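Local coordinates for protein Xaa-Pro dipeptidase (Pyrococcus horikoshii, PDB 1WY2) that hydrolyses dipeptides with a C-terminal proline, probably those with a nonpolar first residue, as a homodimeric metallopeptidase with two metal ions per subunit, at residues Glu137-Met148 with Ser340-Arg348. Numbering follows the deposited sequence.
Sequences EKACEIADKAVM and SKRLTKTER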
ATOM      1  N   GLU A 137      -0.467  -5.785 -21.072  1.00 17.91           N
ATOM      2  CA  GLU A 137       0.536  -5.518 -22.099  1.00 19.85           C
ATOM      3  C   GLU A 137       0.786  -4.017 -22.232  1.00 19.05           C
ATOM      4  O   GLU A 137       1.925  -3.588 -22.424  1.00 18.21           O
ATOM      5  CB  GLU A 137       0.101  -6.122 -23.442  1.00 22.15           C
ATOM      6  CG  GLU A 137       1.117  -5.936 -24.566  1.00 27.63           C
ATOM      7  CD  GLU A 137       1.131  -7.097 -25.547  1.00 31.23           C
ATOM      8  OE1 GLU A 137       0.050  -7.654 -25.830  1.00 33.48           O
ATOM      9  OE2 GLU A 137       2.226  -7.443 -26.042  1.00 32.67           O
ATOM     10  N   LYS A 138      -0.270  -3.214 -22.120  1.00 18.95           N
ATOM     11  CA  LYS A 138      -0.110  -1.765 -22.218  1.00 19.64           C
ATOM     12  C   LYS A 138       0.671  -1.241 -21.011  1.00 18.95           C
ATOM     13  O   LYS A 138       1.486  -0.325 -21.138  1.00 19.27           O
ATOM     14  CB  LYS A 138      -1.474  -1.068 -22.297  1.00 21.98           C
ATOM     15  CG  LYS A 138      -1.392   0.397 -22.701  1.00 26.58           C
ATOM     16  CD  LYS A 138      -0.858   0.531 -24.121  1.00 30.74           C
ATOM     17  CE  LYS A 138      -0.860   1.974 -24.604  1.00 33.55           C
ATOM     18  NZ  LYS A 138      -0.400   2.039 -26.026  1.00 34.24           N
ATOM     19  N   ALA A 139       0.423  -1.821 -19.839  1.00 17.42           N
ATOM     20  CA  ALA A 139       1.135  -1.405 -18.634  1.00 17.06           C
ATOM     21  C   ALA A 139       2.616  -1.720 -18.825  1.00 17.11           C
ATOM     22  O   ALA A 139       3.489  -0.977 -18.373  1.00 18.39           O
ATOM     23  CB  ALA A 139       0.594  -2.147 -17.411  1.00 15.57           C
ATOM     24  N   CYS A 140       2.894  -2.830 -19.497  1.00 17.36           N
ATOM     25  CA  CYS A 140       4.270  -3.232 -19.751  1.00 17.59           C
ATOM     26  C   CYS A 140       4.916  -2.289 -20.759  1.00 18.14           C
ATOM     27  O   CYS A 140       6.121  -2.048 -20.710  1.00 18.41           O
ATOM     28  CB  CYS A 140       4.321  -4.674 -20.268  1.00 18.30           C
ATOM     29  SG  CYS A 140       3.936  -5.930 -19.014  1.00 17.95           S
ATOM     30  N   GLU A 141       4.113  -1.755 -21.675  1.00 18.63           N
ATOM     31  CA  GLU A 141       4.622  -0.821 -22.677  1.00 20.52           C
ATOM     32  C   GLU A 141       5.065   0.449 -21.955  1.00 19.72           C
ATOM     33  O   GLU A 141       6.091   1.043 -22.284  1.00 18.91           O
ATOM     34  CB  GLU A 141       3.530  -0.483 -23.696  1.00 23.51           C
ATOM     35  CG  GLU A 141       4.019   0.331 -24.882  1.00 29.82           C
ATOM     36  CD  GLU A 141       2.891   0.743 -25.811  1.00 34.68           C
ATOM     37  OE1 GLU A 141       2.151   1.689 -25.468  1.00 36.12           O
ATOM     38  OE2 GLU A 141       2.742   0.113 -26.879  1.00 39.30           O
ATOM     39  N   ILE A 142       4.274   0.859 -20.968  1.00 18.03           N
ATOM     40  CA  ILE A 142       4.580   2.041 -20.174  1.00 18.41           C
ATOM     41  C   ILE A 142       5.835   1.777 -19.338  1.00 18.35           C
ATOM     42  O   ILE A 142       6.678   2.661 -19.171  1.00 17.80           O
ATOM     43  CB  ILE A 142       3.393   2.404 -19.245  1.00 18.21           C
ATOM     44  CG1 ILE A 142       2.203   2.863 -20.094  1.00 19.59           C
ATOM     45  CG2 ILE A 142       3.801   3.495 -18.255  1.00 19.79           C
ATOM     46  CD1 ILE A 142       0.958   3.170 -19.299  1.00 22.60           C
ATOM     47  N   ALA A 143       5.962   0.556 -18.826  1.00 17.37           N
ATOM     48  CA  ALA A 143       7.129   0.199 -18.018  1.00 16.40           C
ATOM     49  C   ALA A 143       8.378   0.206 -18.898  1.00 17.86           C
ATOM     50  O   ALA A 143       9.440   0.658 -18.470  1.00 16.84           O
ATOM     51  CB  ALA A 143       6.934  -1.180 -17.383  1.00 17.93           C
ATOM     52  N   ASP A 144       8.250  -0.299 -20.125  1.00 17.26           N
ATOM     53  CA  ASP A 144       9.382  -0.315 -21.055  1.00 18.35           C
ATOM     54  C   ASP A 144       9.857   1.113 -21.309  1.00 17.59           C
ATOM     55  O   ASP A 144      11.057   1.388 -21.323  1.00 18.30           O
ATOM     56  CB  ASP A 144       8.993  -0.963 -22.394  1.00 18.44           C
ATOM     57  CG  ASP A 144       9.067  -2.480 -22.362  1.00 23.13           C
ATOM     58  OD1 ASP A 144      10.007  -3.024 -21.739  1.00 23.64           O
ATOM     59  OD2 ASP A 144       8.197  -3.132 -22.980  1.00 24.83           O
ATOM     60  N   LYS A 145       8.911   2.023 -21.514  1.00 16.91           N
ATOM     61  CA  LYS A 145       9.255   3.421 -21.759  1.00 17.97           C
ATOM     62  C   LYS A 145       9.970   4.016 -20.552  1.00 18.08           C
ATOM     63  O   LYS A 145      10.889   4.824 -20.696  1.00 18.33           O
ATOM     64  CB  LYS A 145       7.997   4.238 -22.065  1.00 19.05           C
ATOM     65  CG  LYS A 145       7.405   3.964 -23.434  1.00 23.45           C
ATOM     66  CD  LYS A 145       6.165   4.803 -23.674  1.00 27.07           C
ATOM     67  CE  LYS A 145       5.641   4.594 -25.085  1.00 29.19           C
ATOM     68  NZ  LYS A 145       4.428   5.420 -25.347  1.00 30.97           N
ATOM     69  N   ALA A 146       9.548   3.604 -19.360  1.00 17.00           N
ATOM     70  CA  ALA A 146      10.151   4.110 -18.134  1.00 17.21           C
ATOM     71  C   ALA A 146      11.588   3.621 -17.992  1.00 16.94           C
ATOM     72  O   ALA A 146      12.471   4.381 -17.602  1.00 16.46           O
ATOM     73  CB  ALA A 146       9.327   3.681 -16.928  1.00 18.16           C
ATOM     74  N   VAL A 147      11.819   2.352 -18.307  1.00 16.68           N
ATOM     75  CA  VAL A 147      13.162   1.794 -18.213  1.00 17.62           C
ATOM     76  C   VAL A 147      14.102   2.477 -19.205  1.00 17.14           C
ATOM     77  O   VAL A 147      15.250   2.779 -18.875  1.00 18.89           O
ATOM     78  CB  VAL A 147      13.158   0.275 -18.482  1.00 18.83           C
ATOM     79  CG1 VAL A 147      14.588  -0.251 -18.539  1.00 22.95           C
ATOM     80  CG2 VAL A 147      12.384  -0.435 -17.380  1.00 20.64           C
ATOM     81  N   MET A 148      13.617   2.720 -20.419  1.00 17.84           N
ATOM     82  CA  MET A 148      14.443   3.378 -21.427  1.00 19.46           C
ATOM     83  C   MET A 148      14.771   4.793 -20.981  1.00 19.60           C
ATOM     84  O   MET A 148      15.881   5.279 -21.202  1.00 19.83           O
ATOM     85  CB  MET A 148      13.734   3.408 -22.785  1.00 20.55           C
ATOM     86  CG  MET A 148      13.596   2.041 -23.449  1.00 22.77           C
ATOM     87  SD  MET A 148      15.164   1.168 -23.697  1.00 27.41           S
ATOM     88  CE  MET A 148      15.848   2.065 -25.122  1.00 28.12           C
ATOM     89  N   SER A 340       5.684 -19.105 -24.671  1.00 25.67           N
ATOM     90  CA  SER A 340       5.459 -17.866 -23.942  1.00 24.99           C
ATOM     91  C   SER A 340       5.625 -16.642 -24.828  1.00 25.08           C
ATOM     92  O   SER A 340       6.144 -16.725 -25.941  1.00 25.93           O
ATOM     93  CB  SER A 340       6.433 -17.768 -22.767  1.00 25.52           C
ATOM     94  OG  SER A 340       7.763 -17.612 -23.227  1.00 24.39           O
ATOM     95  N   LYS A 341       5.166 -15.508 -24.318  1.00 22.53           N
ATOM     96  CA  LYS A 341       5.265 -14.234 -25.013  1.00 21.27           C
ATOM     97  C   LYS A 341       5.802 -13.216 -24.012  1.00 21.03           C
ATOM     98  O   LYS A 341       5.296 -13.117 -22.893  1.00 20.51           O
ATOM     99  CB  LYS A 341       3.892 -13.774 -25.509  1.00 21.91           C
ATOM    100  CG  LYS A 341       3.909 -12.371 -26.100  1.00 23.85           C
ATOM    101  CD  LYS A 341       2.521 -11.874 -26.464  1.00 27.54           C
ATOM    102  CE  LYS A 341       2.609 -10.507 -27.126  1.00 27.70           C
ATOM    103  NZ  LYS A 341       1.281  -9.990 -27.537  1.00 30.72           N
ATOM    104  N   ARG A 342       6.835 -12.476 -24.401  1.00 19.25           N
ATOM    105  CA  ARG A 342       7.394 -11.460 -23.517  1.00 19.55           C
ATOM    106  C   ARG A 342       6.533 -10.200 -23.627  1.00 19.78           C
ATOM    107  O   ARG A 342       6.459  -9.589 -24.695  1.00 18.93           O
ATOM    108  CB  ARG A 342       8.846 -11.150 -23.913  1.00 19.29           C
ATOM    109  CG  ARG A 342       9.817 -12.298 -23.653  1.00 19.77           C
ATOM    110  CD  ARG A 342      11.236 -11.954 -24.104  1.00 21.26           C
ATOM    111  NE  ARG A 342      11.764 -10.778 -23.415  1.00 20.74           N
ATOM    112  CZ  ARG A 342      12.286  -9.726 -24.039  1.00 22.98           C
ATOM    113  NH1 ARG A 342      12.350  -9.707 -25.365  1.00 23.28           N
ATOM    114  NH2 ARG A 342      12.742  -8.697 -23.341  1.00 22.51           N
ATOM    115  N   LEU A 343       5.872  -9.817 -22.534  1.00 17.23           N
ATOM    116  CA  LEU A 343       5.023  -8.627 -22.557  1.00 17.51           C
ATOM    117  C   LEU A 343       5.892  -7.382 -22.422  1.00 18.26           C
ATOM    118  O   LEU A 343       5.574  -6.330 -22.978  1.00 17.28           O
ATOM    119  CB  LEU A 343       3.968  -8.700 -21.448  1.00 17.74           C
ATOM    120  CG  LEU A 343       3.061  -9.936 -21.532  1.00 18.51           C
ATOM    121  CD1 LEU A 343       1.993  -9.855 -20.449  1.00 20.34           C
ATOM    122  CD2 LEU A 343       2.403 -10.019 -22.910  1.00 20.35           C
ATOM    123  N   THR A 344       6.986  -7.503 -21.669  1.00 17.57           N
ATOM    124  CA  THR A 344       7.945  -6.414 -21.539  1.00 18.03           C
ATOM    125  C   THR A 344       8.919  -6.732 -22.670  1.00 19.43           C
ATOM    126  O   THR A 344       9.382  -7.867 -22.791  1.00 21.14           O
ATOM    127  CB  THR A 344       8.652  -6.428 -20.167  1.00 17.97           C
ATOM    128  OG1 THR A 344       9.041  -7.765 -19.832  1.00 18.21           O
ATOM    129  CG2 THR A 344       7.725  -5.879 -19.099  1.00 18.45           C
ATOM    130  N   LYS A 345       9.225  -5.744 -23.502  1.00 18.56           N
ATOM    131  CA  LYS A 345      10.072  -5.988 -24.669  1.00 20.87           C
ATOM    132  C   LYS A 345      11.429  -5.295 -24.737  1.00 20.79           C
ATOM    133  O   LYS A 345      12.154  -5.452 -25.719  1.00 21.59           O
ATOM    134  CB  LYS A 345       9.262  -5.645 -25.922  1.00 23.10           C
ATOM    135  CG  LYS A 345       7.891  -6.315 -25.943  1.00 26.98           C
ATOM    136  CD  LYS A 345       6.986  -5.751 -27.027  1.00 28.70           C
ATOM    137  CE  LYS A 345       5.587  -6.348 -26.929  1.00 31.32           C
ATOM    138  NZ  LYS A 345       4.665  -5.775 -27.957  1.00 34.35           N
ATOM    139  N   THR A 346      11.780  -4.533 -23.711  1.00 20.59           N
ATOM    140  CA  THR A 346      13.062  -3.835 -23.699  1.00 20.70           C
ATOM    141  C   THR A 346      14.227  -4.806 -23.859  1.00 20.49           C
ATOM    142  O   THR A 346      14.195  -5.918 -23.331  1.00 19.67           O
ATOM    143  CB  THR A 346      13.253  -3.052 -22.386  1.00 21.22           C
ATOM    144  OG1 THR A 346      12.264  -2.020 -22.299  1.00 21.58           O
ATOM    145  CG2 THR A 346      14.639  -2.424 -22.335  1.00 22.82           C
ATOM    146  N   GLU A 347      15.257  -4.385 -24.591  1.00 20.65           N
ATOM    147  CA  GLU A 347      16.436  -5.225 -24.800  1.00 21.96           C
ATOM    148  C   GLU A 347      17.000  -5.674 -23.455  1.00 21.77           C
ATOM    149  O   GLU A 347      17.012  -4.910 -22.493  1.00 21.18           O
ATOM    150  CB  GLU A 347      17.508  -4.449 -25.575  1.00 23.61           C
ATOM    151  CG  GLU A 347      18.846  -5.167 -25.686  1.00 28.04           C
ATOM    152  CD  GLU A 347      18.759  -6.469 -26.461  1.00 30.91           C
ATOM    153  OE1 GLU A 347      19.251  -7.499 -25.951  1.00 32.99           O
ATOM    154  OE2 GLU A 347      18.203  -6.465 -27.581  1.00 34.10           O
ATOM    155  N   ARG A 348      17.479  -6.911 -23.400  1.00 21.68           N
ATOM    156  CA  ARG A 348      18.032  -7.455 -22.167  1.00 23.39           C
ATOM    157  C   ARG A 348      19.553  -7.387 -22.099  1.00 24.70           C
ATOM    158  O   ARG A 348      20.125  -7.249 -21.018  1.00 23.83           O
ATOM    159  CB  ARG A 348      17.565  -8.899 -21.986  1.00 22.57           C
ATOM    160  CG  ARG A 348      16.095  -9.017 -21.623  1.00 19.90           C
ATOM    161  CD  ARG A 348      15.612 -10.449 -21.712  1.00 20.88           C
ATOM    162  NE  ARG A 348      15.432 -10.880 -23.099  1.00 20.39           N
ATOM    163  CZ  ARG A 348      14.982 -12.079 -23.449  1.00 20.71           C
ATOM    164  NH1 ARG A 348      14.669 -12.971 -22.515  1.00 19.67           N
ATOM    165  NH2 ARG A 348      14.821 -12.382 -24.732  1.00 20.21           N
TER
HETATM  166  O   HOH W   1       5.710  -3.678 -23.794  1.00 35.17           O
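Asp-144 of helix 130-153 holds the loop that follows strand 339-342 through both of its carboxylate oxygens. Asp-144 OD2 accepts a hydrogen bond from the backbone N of Lys-345 at 2.9 Å, almost straight (179°) and on the syn side. Asp-144 OD1 takes two donors of Thr-346, the hydroxyl OG1 at 2.5 Å and the backbone N at 3.1 Å. Both come from the same face of the carboxylate, well out of its plane. The Thr-346 torsion explains the pairing: OG1 stands beside its own backbone N (chi1 -64°), and the two reach one oxygen together. A water adds a bridge, donating to Asp-144 OD2 and to Leu-343 O. Beyond this grip, the methyl CG2 of Thr-346 lies against Met-148 SD.

Glu-137 makes the second polar anchor, with two exposed lysines. Lys-341, extended beyond CG, brings NZ up to both Glu-137 OE1 and Glu-137 OE2, 3.1 Å from each, on their syn sides. The two side chains cross at about a right angle. Lys-345 NZ forms a longer salt bridge to Glu-137 OE2, at 3.5 Å.

Cys-140 lies between the two anchors along the helix. Cys-140 SG packs 3.7 Å from Leu-343 CB and also touches Thr-344 CG2. Thr-344 OG1 is hydrogen-bonded to Asp-331 and Thr-332 of strand 325-336. The side chain of Thr-344 lies about 6 Å from those of the metal ligands Asp-223 and Glu-330.

The contact thus ties a helix of the M24 metallopeptidase fold to the C-terminal loop beside the two-metal site. Three direct bonds and one from a water, shared between the two oxygens, should stabilise the negative charge of Asp-144 and probably favour its ionised form.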